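Local atomic coordinates of glycosylation Associate Protein 3 (Streptococcus agalactiae serotype V, PDB entry 6OYC), a protein that probably takes part in glycosylation and secretion through the accessory Sec system, as a likely sugar-binding member of the Gap123 complex. Residues Tyr6-Asp10 with Leu43-Ser47; Ser29-Pro35 with Cys128-His134; Val163-Val169 with Gln188-Ser194; Ser200-Ile204 with Gln232-Ala236. All coordinates share one frame; numbering follows the deposited sequence.

Interaction 1. Residues Tyr6-Asp10 with Leu43-Ser47; sequences YIYWD and LYTWS
Tyr-44 of strand 41-47 lays one face of its ring against Trp-9 and the backbone of Asp-10, joining the two sheets of a beta-sandwich consistent with the family's galactose-binding-like clan. The evidence can be traced from CB outward. Tyr-44 CB sits over the face of the Trp-9 five-membered ring, 3.9 Å from its centroid. Carrying CG opposite its backbone N sends the Tyr-44 ring toward Trp-9, and Tyr-44 CD1 comes within 3.5 Å of Trp-9 CD1; the two rings are inclined at 32°, their side chains running in opposite senses. Tyr-44 CE1 then approaches the backbone Asp-10 O at 2.9 Å, and the ring ends with Tyr-44 OH 3.3 Å from Asp-10 CB. The outer carbon of the indole extends the contact, as Trp-9 CH2 packs on Leu-43 CB at 3.9 Å, while Phe-25 meets Trp-9 edge-to-face. Trp-46 stands between two partners: Tyr-44 CD2 over one face, Ile-7 CG2 over the opposite one. With its indole held between them, Trp-46 turns its N-H to the backbone at Tyr-8: Trp-46 NE1 donates to Tyr-8 O at 2.7 Å, with an N-H...O angle of 160°, approaching from 58° out of the carbonyl plane.

Interaction 2. Residues Ser29-Pro35 with Cys128-His134; sequences SVCFENP and CSDFTFH
Phe-32 and Phe-131 meet because their first torsions differ: Phe-32 has CG opposite its backbone N (chi1 171°), whereas Phe-131 folds CG between N and the carbonyl carbon (chi1 65°), bringing its ring back over its partner. Phe-32 CB consequently lies over the centre of the Phe-131 ring, 3.5 Å from the centroid, and Phe-131 CE2 reaches Phe-32 CG at 3.3 Å. The ring planes, 18° apart, are slid and overlap little, so Phe-32 CB over the Phe-131 face is the clearer contact. In the backbone they form an antiparallel hydrogen-bonded pair: Phe-32 N to Phe-131 O is 2.8 Å, while the return bond from Phe-131 N to Phe-32 O is weak at 3.3 Å. At one end Ser-29 OG and His-134 ND1 share a hydrogen bond of 2.8 Å at the imidazole edge; His-134 NE2 is held by Glu-77, which together fixes the ring's rotation. Glu-33 and Asp-130 run alongside, Asp-130 OD2 meeting Glu-33 CG at 3.8 Å, while Glu-33 OE2 and Asp-130 OD2 stay 5.1 Å apart, as like charges probably would. Strand 22-26 flanks 29-33 and strand 69-78 flanks 130-140, while Leu-43 of strand 41-47 packs against both phenylalanines.

Interaction 3. Residues Val163-Val169 with Gln188-Ser194; sequences VLNLLLV and QKVELVS
Leu-167 and Leu-192 run alongside each other in the same direction at the tight centre of a parallel strand pair. Their methyls meet with Leu-167 CD2 3.5 Å from Leu-192 CD2, and Val-190 CG2 also meets this side chain, 3.5 Å from Leu-167 CB. On the reverse face Leu-168 CD1 rests on Val-193 CG2 at 3.8 Å. The backbone evidence is equally regular: Leu-167 N donates to Glu-191 O (2.8 Å) and Leu-167 O accepts from Val-193 N (3.1 Å), so that one residue bonds to two neighbours flanking Leu-192, the signature of parallel pairing. Glu-191 N to Asn-165 O and Val-169 N to Val-193 O continue the pattern. At the C-terminal end Ser-194 OG, swung opposite its own backbone N (chi1 -163°), donates to Val-169 O at 2.6 Å.

The opposite end is looser. Gln-188 and Lys-189 are exposed, and here a side chain replaces the backbone bonding: Asn-165 ND2 gives a hydrogen bond to Lys-189 O at 3.1 Å, the donor tilted 28° from the carbonyl plane. Asn-165 OD1 is taken by Asn-225, so both ends of this buried amide are held and its flip is probably fixed. The placement of the lysine amine near Val-163 is doubtful.

Strand 191-193 is the outermost on its side of the five-stranded parallel sheet; strand 223-227 borders 163-168 on its other side, and helix 171-174, within the connection of this beta-alpha-beta unit, touches Val-169 and Ser-194 through Ser-174.

Interaction 4. Residues Ser200-Ile204 with Gln232-Ala236; sequences SDSLI and QGNFA
Leu-203 and Ile-204 both pack on Ala-236 of helix 231-243, Leu-203 reaching on to Gly-233 and Ile-204 to Phe-235. Their loop, which leads from strand 191-193 to helix 206-218, thereby lies against a helix of the alpha/beta part with the parallel sheet. Leu-203 directs its CB at the helix, 3.5 Å from Ala-236 CB, and extends CD1 to Gly-233 CA, also at 3.5 Å. Ile-204 lays CG1 against Ala-236 CA at 3.5 Å; its terminal CD1 lies 4.0 Å from Phe-235 CD2, at a slant to the ring, which packs onward against helix 258-262. Gln-232 bends at its second torsion (chi2 -61°), which curls the amide back beside the loop: Gln-232 CG lies 3.4 Å from Asp-201 O. The hydroxyls of Ser-200 and Ser-202 each accept from the backbone N two residues on, giving two successive ST turns.

No direct hydrogen bond joins the segments. A water does so instead, accepting from Leu-203 N and donating to Gln-232 OE1 at 2.6 Å and to Gln-232 O at 3.0 Å. Gln-232 NE2 is tied to Leu-261 O. The chemistry implies a largely apolar interface in which one water links Leu-203 N to Gln-232, whose amide is secured at both ends.

How the interactions relate
The four contacts divide between two parts of the fold. Interactions 1 and 2, centres about 14 Å apart, touch in the N-terminal beta-sandwich: their segments alternate along the chain, and strands 4-7 and 130-140 are neighbours in one sheet. Interactions 3 and 4, also about 14 Å apart, follow in series in the C-terminal alpha/beta part, where Leu-168 CD2 packs on Ala-236 CB at 3.8 Å. Interactions 2 and 3 lie farthest apart, about 37 Å between centres. Interaction 4 is nearest the chain's centre, and its loop of 200-204 reaches the sandwich: Tyr-8, hydrogen-bonded to Lys-172, touches Asp-201, whose carboxylate forms a salt bridge with Lys-28, so the loop probably helps to join the two parts.

Interaction 1. Residues Tyr6-Asp10 with Leu43-Ser47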
loop_
_atom_site.group_PDB
_atom_site.type_symbol
_atom_site.label_atom_id
_atom_site.label_comp_id
_atom_site.label_asym_id
_atom_site.label_seq_id
_atom_site.Cartn_x
_atom_site.Cartn_y
_atom_site.Cartn_z
ATOM N N TYR C 6 -6.183 -2.626 4.069
ATOM C CA TYR C 6 -6.249 -1.355 3.375
ATOM C C TYR C 6 -7.260 -1.514 2.255
ATOM O O TYR C 6 -7.214 -2.486 1.498
ATOM C CB TYR C 6 -4.881 -0.922 2.850
ATOM C CG TYR C 6 -3.899 -0.493 3.941
ATOM C CD1 TYR C 6 -3.169 -1.438 4.660
ATOM C CD2 TYR C 6 -3.688 0.861 4.238
ATOM C CE1 TYR C 6 -2.251 -1.041 5.661
ATOM C CE2 TYR C 6 -2.779 1.265 5.231
ATOM C CZ TYR C 6 -2.064 0.310 5.932
ATOM O OH TYR C 6 -1.173 0.693 6.915
ATOM N N ILE C 7 -8.185 -0.567 2.171
ATOM C CA ILE C 7 -9.412 -0.723 1.419
ATOM C C ILE C 7 -9.527 0.451 0.456
ATOM O O ILE C 7 -9.492 1.614 0.880
ATOM C CB ILE C 7 -10.617 -0.800 2.378
ATOM C CG1 ILE C 7 -10.618 -2.136 3.117
ATOM C CG2 ILE C 7 -11.884 -0.643 1.671
ATOM C CD1 ILE C 7 -11.189 -2.015 4.555
ATOM N N TYR C 8 -9.678 0.145 -0.833
ATOM C CA TYR C 8 -9.531 1.110 -1.910
ATOM C C TYR C 8 -10.827 1.252 -2.701
ATOM O O TYR C 8 -11.621 0.310 -2.811
ATOM C CB TYR C 8 -8.386 0.686 -2.847
ATOM C CG TYR C 8 -7.048 0.672 -2.152
ATOM C CD1 TYR C 8 -6.268 1.817 -2.081
ATOM C CD2 TYR C 8 -6.573 -0.481 -1.546
ATOM C CE1 TYR C 8 -5.041 1.812 -1.429
ATOM C CE2 TYR C 8 -5.358 -0.498 -0.900
ATOM C CZ TYR C 8 -4.596 0.645 -0.840
ATOM O OH TYR C 8 -3.378 0.617 -0.186
ATOM N N TRP C 9 -11.029 2.443 -3.258
ATOM C CA TRP C 9 -12.211 2.725 -4.071
ATOM C C TRP C 9 -12.005 2.163 -5.475
ATOM O O TRP C 9 -11.098 2.591 -6.199
ATOM C CB TRP C 9 -12.478 4.231 -4.100
ATOM C CG TRP C 9 -13.668 4.690 -4.895
ATOM C CD1 TRP C 9 -14.402 3.960 -5.795
ATOM C CD2 TRP C 9 -14.260 5.992 -4.870
ATOM N NE1 TRP C 9 -15.402 4.730 -6.325
ATOM C CE2 TRP C 9 -15.345 5.978 -5.769
ATOM C CE3 TRP C 9 -13.979 7.172 -4.173
ATOM C CZ2 TRP C 9 -16.147 7.094 -5.996
ATOM C CZ3 TRP C 9 -14.780 8.282 -4.401
ATOM C CH2 TRP C 9 -15.848 8.233 -5.309
ATOM N N ASP C 10 -12.846 1.205 -5.853
ATOM C CA ASP C 10 -12.852 0.621 -7.186
ATOM C C ASP C 10 -13.939 1.258 -8.060
ATOM O O ASP C 10 -14.981 1.691 -7.567
ATOM C CB ASP C 10 -13.061 -0.883 -7.080
ATOM C CG ASP C 10 -12.508 -1.608 -8.244
ATOM O OD1 ASP C 10 -13.216 -1.698 -9.266
ATOM O OD2 ASP C 10 -11.359 -2.079 -8.145
ATOM N N LEU C 43 -21.322 7.202 -2.533
ATOM C CA LEU C 43 -20.344 7.228 -3.619
ATOM C C LEU C 43 -19.772 5.855 -3.902
ATOM O O LEU C 43 -19.385 5.574 -5.043
ATOM C CB LEU C 43 -19.187 8.172 -3.291
ATOM C CG LEU C 43 -19.517 9.634 -3.018
ATOM C CD1 LEU C 43 -18.420 10.249 -2.169
ATOM C CD2 LEU C 43 -19.699 10.410 -4.330
ATOM N N TYR C 44 -19.697 5.004 -2.879
ATOM C CA TYR C 44 -19.078 3.702 -3.033
ATOM C C TYR C 44 -19.379 2.867 -1.799
ATOM O O TYR C 44 -19.402 3.391 -0.682
ATOM C CB TYR C 44 -17.558 3.830 -3.245
ATOM C CG TYR C 44 -16.973 2.519 -3.666
ATOM C CD1 TYR C 44 -17.151 2.047 -4.962
ATOM C CD2 TYR C 44 -16.304 1.709 -2.753
ATOM C CE1 TYR C 44 -16.657 0.818 -5.345
ATOM C CE2 TYR C 44 -15.787 0.480 -3.134
ATOM C CZ TYR C 44 -15.964 0.041 -4.434
ATOM O OH TYR C 44 -15.478 -1.185 -4.822
ATOM N N THR C 45 -19.584 1.567 -2.005
ATOM C CA THR C 45 -19.850 0.642 -0.909
ATOM C C THR C 45 -18.978 -0.599 -1.052
ATOM O O THR C 45 -18.975 -1.246 -2.105
ATOM C CB THR C 45 -21.333 0.244 -0.854
ATOM O OG1 THR C 45 -22.110 1.383 -0.472
ATOM C CG2 THR C 45 -21.563 -0.856 0.194
ATOM N N TRP C 46 -18.251 -0.918 0.015
ATOM C CA TRP C 46 -17.505 -2.155 0.185
ATOM C C TRP C 46 -18.341 -3.169 0.963
ATOM O O TRP C 46 -19.180 -2.803 1.790
ATOM C CB TRP C 46 -16.207 -1.899 0.950
ATOM C CG TRP C 46 -15.240 -0.968 0.302
ATOM C CD1 TRP C 46 -14.201 -1.310 -0.511
ATOM C CD2 TRP C 46 -15.184 0.460 0.448
ATOM N NE1 TRP C 46 -13.509 -0.186 -0.897
ATOM C CE2 TRP C 46 -14.084 0.914 -0.315
ATOM C CE3 TRP C 46 -15.960 1.398 1.138
ATOM C CZ2 TRP C 46 -13.742 2.267 -0.411
ATOM C CZ3 TRP C 46 -15.612 2.741 1.051
ATOM C CH2 TRP C 46 -14.516 3.163 0.281
ATOM N N SER C 47 -18.076 -4.456 0.738
ATOM C CA SER C 47 -18.916 -5.475 1.355
ATOM C C SER C 47 -18.087 -6.646 1.880
ATOM O O SER C 47 -17.071 -7.027 1.289
ATOM C CB SER C 47 -19.981 -5.993 0.367
ATOM O OG SER C 47 -20.747 -7.002 1.002
#

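Interaction 2. Residues Ser29-Pro35 with Cys128-His134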
loop_
_atom_site.group_PDB
_atom_site.type_symbol
_atom_site.label_atom_id
_atom_site.label_comp_id
_atom_site.label_asym_id
_atom_site.label_seq_id
_atom_site.Cartn_x
_atom_site.Cartn_y
_atom_site.Cartn_z
ATOM N N SER C 29 -5.767 6.051 -5.992
ATOM C CA SER C 29 -6.609 7.082 -5.410
ATOM C C SER C 29 -7.657 7.564 -6.410
ATOM O O SER C 29 -7.585 7.291 -7.611
ATOM C CB SER C 29 -5.750 8.251 -4.936
ATOM O OG SER C 29 -4.763 7.785 -4.047
ATOM N N VAL C 30 -8.651 8.287 -5.887
ATOM C CA VAL C 30 -9.778 8.767 -6.679
ATOM C C VAL C 30 -9.941 10.267 -6.452
ATOM O O VAL C 30 -10.069 10.719 -5.306
ATOM C CB VAL C 30 -11.079 8.017 -6.336
ATOM C CG1 VAL C 30 -12.185 8.416 -7.289
ATOM C CG2 VAL C 30 -10.847 6.515 -6.385
ATOM N N CYS C 31 -9.925 11.036 -7.537
ATOM C CA CYS C 31 -10.195 12.472 -7.493
ATOM C C CYS C 31 -11.646 12.746 -7.902
ATOM O O CYS C 31 -12.092 12.332 -8.980
ATOM C CB CYS C 31 -9.230 13.248 -8.391
ATOM S SG CYS C 31 -9.565 15.058 -8.439
ATOM N N PHE C 32 -12.368 13.451 -7.042
ATOM C CA PHE C 32 -13.784 13.744 -7.212
ATOM C C PHE C 32 -13.962 15.231 -7.497
ATOM O O PHE C 32 -13.375 16.080 -6.820
ATOM C CB PHE C 32 -14.544 13.329 -5.947
ATOM C CG PHE C 32 -15.987 13.759 -5.895
ATOM C CD1 PHE C 32 -16.343 15.104 -5.789
ATOM C CD2 PHE C 32 -16.991 12.800 -5.865
ATOM C CE1 PHE C 32 -17.669 15.487 -5.722
ATOM C CE2 PHE C 32 -18.314 13.170 -5.786
ATOM C CZ PHE C 32 -18.660 14.515 -5.715
ATOM N N GLU C 33 -14.796 15.545 -8.483
ATOM C CA GLU C 33 -15.109 16.932 -8.803
ATOM C C GLU C 33 -16.580 17.012 -9.181
ATOM O O GLU C 33 -16.990 16.499 -10.227
ATOM C CB GLU C 33 -14.222 17.460 -9.931
ATOM C CG GLU C 33 -14.533 18.899 -10.317
ATOM C CD GLU C 33 -13.996 19.255 -11.686
ATOM O OE1 GLU C 33 -13.370 18.379 -12.324
ATOM O OE2 GLU C 33 -14.206 20.404 -12.129
ATOM N N ASN C 34 -17.378 17.637 -8.321
ATOM C CA ASN C 34 -18.783 17.901 -8.619
ATOM C C ASN C 34 -19.125 19.257 -8.024
ATOM O O ASN C 34 -19.462 19.370 -6.837
ATOM C CB ASN C 34 -19.696 16.799 -8.086
ATOM C CG ASN C 34 -21.082 16.887 -8.650
ATOM O OD1 ASN C 34 -21.576 17.981 -8.920
ATOM N ND2 ASN C 34 -21.733 15.737 -8.828
ATOM N N PRO C 35 -19.041 20.320 -8.829
ATOM C CA PRO C 35 -19.223 21.669 -8.278
ATOM C C PRO C 35 -20.628 21.909 -7.789
ATOM O O PRO C 35 -20.837 22.753 -6.911
ATOM C CB PRO C 35 -18.874 22.590 -9.458
ATOM C CG PRO C 35 -18.274 21.686 -10.521
ATOM C CD PRO C 35 -18.863 20.341 -10.290
ATOM N N CYS C 128 -19.913 17.954 -0.613
ATOM C CA CYS C 128 -18.541 18.320 -0.947
ATOM C C CYS C 128 -18.338 18.441 -2.455
ATOM O O CYS C 128 -18.819 17.616 -3.237
ATOM C CB CYS C 128 -17.556 17.298 -0.379
ATOM S SG CYS C 128 -15.835 17.660 -0.784
ATOM N N SER C 129 -17.592 19.468 -2.859
ATOM C CA SER C 129 -17.372 19.757 -4.271
ATOM C C SER C 129 -16.110 19.114 -4.831
ATOM O O SER C 129 -16.064 18.805 -6.030
ATOM C CB SER C 129 -17.296 21.271 -4.485
ATOM O OG SER C 129 -18.591 21.838 -4.412
ATOM N N ASP C 130 -15.081 18.935 -4.006
ATOM C CA ASP C 130 -13.811 18.391 -4.458
ATOM C C ASP C 130 -13.165 17.632 -3.314
ATOM O O ASP C 130 -13.065 18.152 -2.200
ATOM C CB ASP C 130 -12.821 19.471 -4.909
ATOM C CG ASP C 130 -13.383 20.385 -5.946
ATOM O OD1 ASP C 130 -14.176 21.269 -5.572
ATOM O OD2 ASP C 130 -13.005 20.256 -7.132
ATOM N N PHE C 131 -12.702 16.420 -3.605
ATOM C CA PHE C 131 -11.848 15.693 -2.679
ATOM C C PHE C 131 -11.046 14.645 -3.442
ATOM O O PHE C 131 -11.405 14.251 -4.559
ATOM C CB PHE C 131 -12.668 15.051 -1.552
ATOM C CG PHE C 131 -13.619 13.968 -2.018
ATOM C CD1 PHE C 131 -13.177 12.666 -2.196
ATOM C CD2 PHE C 131 -14.949 14.251 -2.250
ATOM C CE1 PHE C 131 -14.047 11.677 -2.612
ATOM C CE2 PHE C 131 -15.828 13.257 -2.665
ATOM C CZ PHE C 131 -15.378 11.977 -2.849
ATOM N N THR C 132 -9.957 14.188 -2.808
ATOM C CA THR C 132 -9.167 13.049 -3.263
ATOM C C THR C 132 -9.233 11.969 -2.196
ATOM O O THR C 132 -8.766 12.175 -1.073
ATOM C CB THR C 132 -7.703 13.425 -3.530
ATOM O OG1 THR C 132 -7.635 14.362 -4.610
ATOM C CG2 THR C 132 -6.891 12.180 -3.907
ATOM N N PHE C 133 -9.803 10.823 -2.547
ATOM C CA PHE C 133 -9.885 9.682 -1.647
ATOM C C PHE C 133 -8.713 8.746 -1.907
ATOM O O PHE C 133 -8.424 8.411 -3.062
ATOM C CB PHE C 133 -11.205 8.934 -1.828
ATOM C CG PHE C 133 -11.279 7.644 -1.060
ATOM C CD1 PHE C 133 -11.640 7.642 0.284
ATOM C CD2 PHE C 133 -10.970 6.433 -1.673
ATOM C CE1 PHE C 133 -11.701 6.450 0.996
ATOM C CE2 PHE C 133 -11.031 5.250 -0.974
ATOM C CZ PHE C 133 -11.401 5.251 0.361
ATOM N N HIS C 134 -8.049 8.320 -0.837
ATOM C CA HIS C 134 -6.929 7.386 -0.942
ATOM C C HIS C 134 -7.330 5.982 -0.519
ATOM O O HIS C 134 -7.218 5.045 -1.312
ATOM C CB HIS C 134 -5.736 7.876 -0.108
ATOM C CG HIS C 134 -5.231 9.212 -0.539
ATOM N ND1 HIS C 134 -4.717 9.436 -1.799
ATOM C CD2 HIS C 134 -5.199 10.406 0.100
ATOM C CE1 HIS C 134 -4.373 10.706 -1.912
ATOM N NE2 HIS C 134 -4.659 11.318 -0.776
#

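Interaction 3. Residues Val163-Val169 with Gln188-Ser194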
loop_
_atom_site.group_PDB
_atom_site.type_symbol
_atom_site.label_atom_id
_atom_site.label_comp_id
_atom_site.label_asym_id
_atom_site.label_seq_id
_atom_site.Cartn_x
_atom_site.Cartn_y
_atom_site.Cartn_z
ATOM N N VAL C 163 30.292 -1.574 4.688
ATOM C CA VAL C 163 29.045 -1.987 4.060
ATOM C C VAL C 163 27.912 -1.140 4.623
ATOM O O VAL C 163 27.848 -0.889 5.834
ATOM C CB VAL C 163 28.770 -3.492 4.281
ATOM C CG1 VAL C 163 27.573 -3.951 3.470
ATOM C CG2 VAL C 163 29.997 -4.318 3.930
ATOM N N LEU C 164 27.037 -0.678 3.740
ATOM C CA LEU C 164 25.733 -0.164 4.129
ATOM C C LEU C 164 24.664 -1.101 3.578
ATOM O O LEU C 164 24.584 -1.318 2.360
ATOM C CB LEU C 164 25.512 1.258 3.624
ATOM C CG LEU C 164 24.112 1.752 3.956
ATOM C CD1 LEU C 164 23.907 1.821 5.466
ATOM C CD2 LEU C 164 23.850 3.091 3.290
ATOM N N ASN C 165 23.865 -1.668 4.473
ATOM C CA ASN C 165 22.750 -2.529 4.096
ATOM C C ASN C 165 21.464 -1.743 4.314
ATOM O O ASN C 165 21.080 -1.464 5.452
ATOM C CB ASN C 165 22.777 -3.831 4.887
ATOM C CG ASN C 165 23.989 -4.681 4.551
ATOM O OD1 ASN C 165 24.299 -4.906 3.376
ATOM N ND2 ASN C 165 24.690 -5.146 5.583
ATOM N N LEU C 166 20.831 -1.352 3.217
ATOM C CA LEU C 166 19.623 -0.539 3.234
ATOM C C LEU C 166 18.426 -1.464 3.051
ATOM O O LEU C 166 18.275 -2.085 1.997
ATOM C CB LEU C 166 19.678 0.500 2.119
ATOM C CG LEU C 166 19.378 1.941 2.493
ATOM C CD1 LEU C 166 20.237 2.357 3.688
ATOM C CD2 LEU C 166 19.636 2.836 1.300
ATOM N N LEU C 167 17.586 -1.569 4.071
ATOM C CA LEU C 167 16.379 -2.388 3.997
ATOM C C LEU C 167 15.192 -1.493 3.656
ATOM O O LEU C 167 14.767 -0.668 4.474
ATOM C CB LEU C 167 16.118 -3.143 5.297
ATOM C CG LEU C 167 14.860 -4.000 5.160
ATOM C CD1 LEU C 167 15.076 -5.028 4.064
ATOM C CD2 LEU C 167 14.500 -4.685 6.462
ATOM N N LEU C 168 14.655 -1.672 2.456
ATOM C CA LEU C 168 13.492 -0.918 2.001
ATOM C C LEU C 168 12.252 -1.532 2.645
ATOM O O LEU C 168 11.901 -2.680 2.355
ATOM C CB LEU C 168 13.413 -0.947 0.477
ATOM C CG LEU C 168 14.013 0.195 -0.359
ATOM C CD1 LEU C 168 15.357 0.640 0.175
ATOM C CD2 LEU C 168 14.130 -0.190 -1.838
ATOM N N VAL C 169 11.600 -0.786 3.530
ATOM C CA VAL C 169 10.476 -1.289 4.309
ATOM C C VAL C 169 9.189 -0.808 3.641
ATOM O O VAL C 169 9.019 0.396 3.405
ATOM C CB VAL C 169 10.561 -0.818 5.772
ATOM C CG1 VAL C 169 9.336 -1.253 6.549
ATOM C CG2 VAL C 169 11.841 -1.336 6.432
ATOM N N GLN C 188 22.025 -9.654 9.865
ATOM C CA GLN C 188 22.975 -8.622 9.468
ATOM C C GLN C 188 22.690 -7.321 10.206
ATOM O O GLN C 188 21.690 -7.178 10.913
ATOM C CB GLN C 188 22.926 -8.345 7.962
ATOM C CG GLN C 188 23.398 -9.453 7.069
ATOM C CD GLN C 188 22.578 -9.518 5.813
ATOM O OE1 GLN C 188 21.512 -10.138 5.790
ATOM N NE2 GLN C 188 23.055 -8.861 4.757
ATOM N N LYS C 189 23.613 -6.381 10.035
ATOM C CA LYS C 189 23.404 -4.962 10.282
ATOM C C LYS C 189 22.600 -4.359 9.130
ATOM O O LYS C 189 22.755 -4.763 7.973
ATOM C CB LYS C 189 24.766 -4.264 10.391
ATOM C CG LYS C 189 25.469 -4.144 9.031
ATOM C CD LYS C 189 26.937 -3.788 9.135
ATOM C CE LYS C 189 27.472 -3.417 7.767
ATOM N NZ LYS C 189 28.011 -2.033 7.766
ATOM N N VAL C 190 21.738 -3.384 9.439
ATOM C CA VAL C 190 20.878 -2.802 8.412
ATOM C C VAL C 190 20.373 -1.434 8.855
ATOM O O VAL C 190 20.263 -1.149 10.052
ATOM C CB VAL C 190 19.697 -3.749 8.078
ATOM C CG1 VAL C 190 18.545 -3.551 9.047
ATOM C CG2 VAL C 190 19.265 -3.557 6.649
ATOM N N GLU C 191 20.051 -0.590 7.873
ATOM C CA GLU C 191 19.344 0.670 8.072
ATOM C C GLU C 191 17.978 0.577 7.392
ATOM O O GLU C 191 17.896 0.299 6.189
ATOM C CB GLU C 191 20.136 1.845 7.491
ATOM C CG GLU C 191 21.399 2.215 8.251
ATOM C CD GLU C 191 21.094 2.995 9.513
ATOM O OE1 GLU C 191 20.525 4.109 9.398
ATOM O OE2 GLU C 191 21.409 2.480 10.617
ATOM N N LEU C 192 16.913 0.816 8.156
ATOM C CA LEU C 192 15.557 0.767 7.629
ATOM C C LEU C 192 15.137 2.120 7.078
ATOM O O LEU C 192 15.302 3.149 7.742
ATOM C CB LEU C 192 14.567 0.328 8.704
ATOM C CG LEU C 192 14.983 -0.869 9.542
ATOM C CD1 LEU C 192 13.893 -1.194 10.550
ATOM C CD2 LEU C 192 15.246 -2.040 8.650
ATOM N N VAL C 193 14.558 2.113 5.879
ATOM C CA VAL C 193 13.966 3.313 5.315
ATOM C C VAL C 193 12.599 2.959 4.753
ATOM O O VAL C 193 12.282 1.792 4.504
ATOM C CB VAL C 193 14.858 3.966 4.235
ATOM C CG1 VAL C 193 16.096 4.601 4.891
ATOM C CG2 VAL C 193 15.276 2.949 3.183
ATOM N N SER C 194 11.775 3.988 4.586
ATOM C CA SER C 194 10.445 3.812 4.028
ATOM C C SER C 194 9.966 5.158 3.506
ATOM O O SER C 194 10.633 6.182 3.667
ATOM C CB SER C 194 9.472 3.240 5.062
ATOM O OG SER C 194 8.321 2.705 4.431
#

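Interaction 4. Residues Ser200-Ile204 with Gln232-Ala236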
loop_
_atom_site.group_PDB
_atom_site.type_symbol
_atom_site.label_atom_id
_atom_site.label_comp_id
_atom_site.label_asym_id
_atom_site.label_seq_id
_atom_site.Cartn_x
_atom_site.Cartn_y
_atom_site.Cartn_z
ATOM N N SER C 200 1.269 7.599 0.241
ATOM C CA SER C 200 1.970 6.902 -0.831
ATOM C C SER C 200 2.664 5.614 -0.376
ATOM O O SER C 200 3.255 5.556 0.707
ATOM C CB SER C 200 3.000 7.840 -1.473
ATOM O OG SER C 200 3.743 7.171 -2.483
ATOM N N ASP C 201 2.611 4.594 -1.236
ATOM C CA ASP C 201 3.310 3.329 -1.032
ATOM C C ASP C 201 4.611 3.237 -1.816
ATOM O O ASP C 201 5.285 2.204 -1.749
ATOM C CB ASP C 201 2.418 2.146 -1.435
ATOM C CG ASP C 201 1.233 1.977 -0.522
ATOM O OD1 ASP C 201 0.090 1.948 -1.049
ATOM O OD2 ASP C 201 1.440 1.867 0.717
ATOM N N SER C 202 4.960 4.265 -2.587
ATOM C CA SER C 202 6.124 4.163 -3.451
ATOM C C SER C 202 7.403 4.239 -2.637
ATOM O O SER C 202 7.489 4.975 -1.648
ATOM C CB SER C 202 6.130 5.269 -4.501
ATOM O OG SER C 202 7.375 5.290 -5.179
ATOM N N LEU C 203 8.397 3.464 -3.060
ATOM C CA LEU C 203 9.731 3.542 -2.489
ATOM C C LEU C 203 10.747 4.097 -3.480
ATOM O O LEU C 203 11.946 4.080 -3.203
ATOM C CB LEU C 203 10.151 2.167 -1.974
ATOM C CG LEU C 203 9.259 1.769 -0.801
ATOM C CD1 LEU C 203 9.530 0.339 -0.344
ATOM C CD2 LEU C 203 9.438 2.753 0.344
ATOM N N ILE C 204 10.293 4.580 -4.631
ATOM C CA ILE C 204 11.134 5.323 -5.557
ATOM C C ILE C 204 10.958 6.788 -5.186
ATOM O O ILE C 204 9.968 7.417 -5.556
ATOM C CB ILE C 204 10.751 5.039 -7.009
ATOM C CG1 ILE C 204 10.957 3.554 -7.295
ATOM C CG2 ILE C 204 11.546 5.924 -7.973
ATOM C CD1 ILE C 204 10.572 3.119 -8.665
ATOM N N GLN C 232 6.639 -3.126 -3.776
ATOM C CA GLN C 232 7.130 -1.778 -4.060
ATOM C C GLN C 232 8.621 -1.639 -3.757
ATOM O O GLN C 232 9.337 -0.933 -4.480
ATOM C CB GLN C 232 6.324 -0.740 -3.285
ATOM C CG GLN C 232 4.927 -0.457 -3.886
ATOM C CD GLN C 232 4.994 0.095 -5.302
ATOM O OE1 GLN C 232 5.796 0.977 -5.587
ATOM N NE2 GLN C 232 4.158 -0.428 -6.197
ATOM N N GLY C 233 9.106 -2.304 -2.701
ATOM C CA GLY C 233 10.536 -2.292 -2.430
ATOM C C GLY C 233 11.336 -2.992 -3.515
ATOM O O GLY C 233 12.378 -2.498 -3.951
ATOM N N ASN C 234 10.872 -4.169 -3.947
ATOM C CA ASN C 234 11.555 -4.869 -5.030
ATOM C C ASN C 234 11.605 -3.999 -6.277
ATOM O O ASN C 234 12.619 -3.958 -6.976
ATOM C CB ASN C 234 10.858 -6.197 -5.350
ATOM C CG ASN C 234 10.961 -7.218 -4.230
ATOM O OD1 ASN C 234 11.942 -7.271 -3.505
ATOM N ND2 ASN C 234 9.937 -8.046 -4.100
ATOM N N PHE C 235 10.513 -3.293 -6.565
ATOM C CA PHE C 235 10.479 -2.414 -7.729
ATOM C C PHE C 235 11.448 -1.251 -7.560
ATOM O O PHE C 235 12.253 -0.967 -8.452
ATOM C CB PHE C 235 9.057 -1.909 -7.942
ATOM C CG PHE C 235 8.845 -1.203 -9.245
ATOM C CD1 PHE C 235 9.331 -1.736 -10.427
ATOM C CD2 PHE C 235 8.121 -0.022 -9.293
ATOM C CE1 PHE C 235 9.127 -1.084 -11.634
ATOM C CE2 PHE C 235 7.899 0.628 -10.496
ATOM C CZ PHE C 235 8.414 0.098 -11.667
ATOM N N ALA C 236 11.380 -0.565 -6.415
ATOM C CA ALA C 236 12.326 0.506 -6.133
ATOM C C ALA C 236 13.771 0.014 -6.191
ATOM O O ALA C 236 14.632 0.674 -6.788
ATOM C CB ALA C 236 12.023 1.124 -4.769
HETATM O O HOH W 1 8.213 1.801 -4.940
#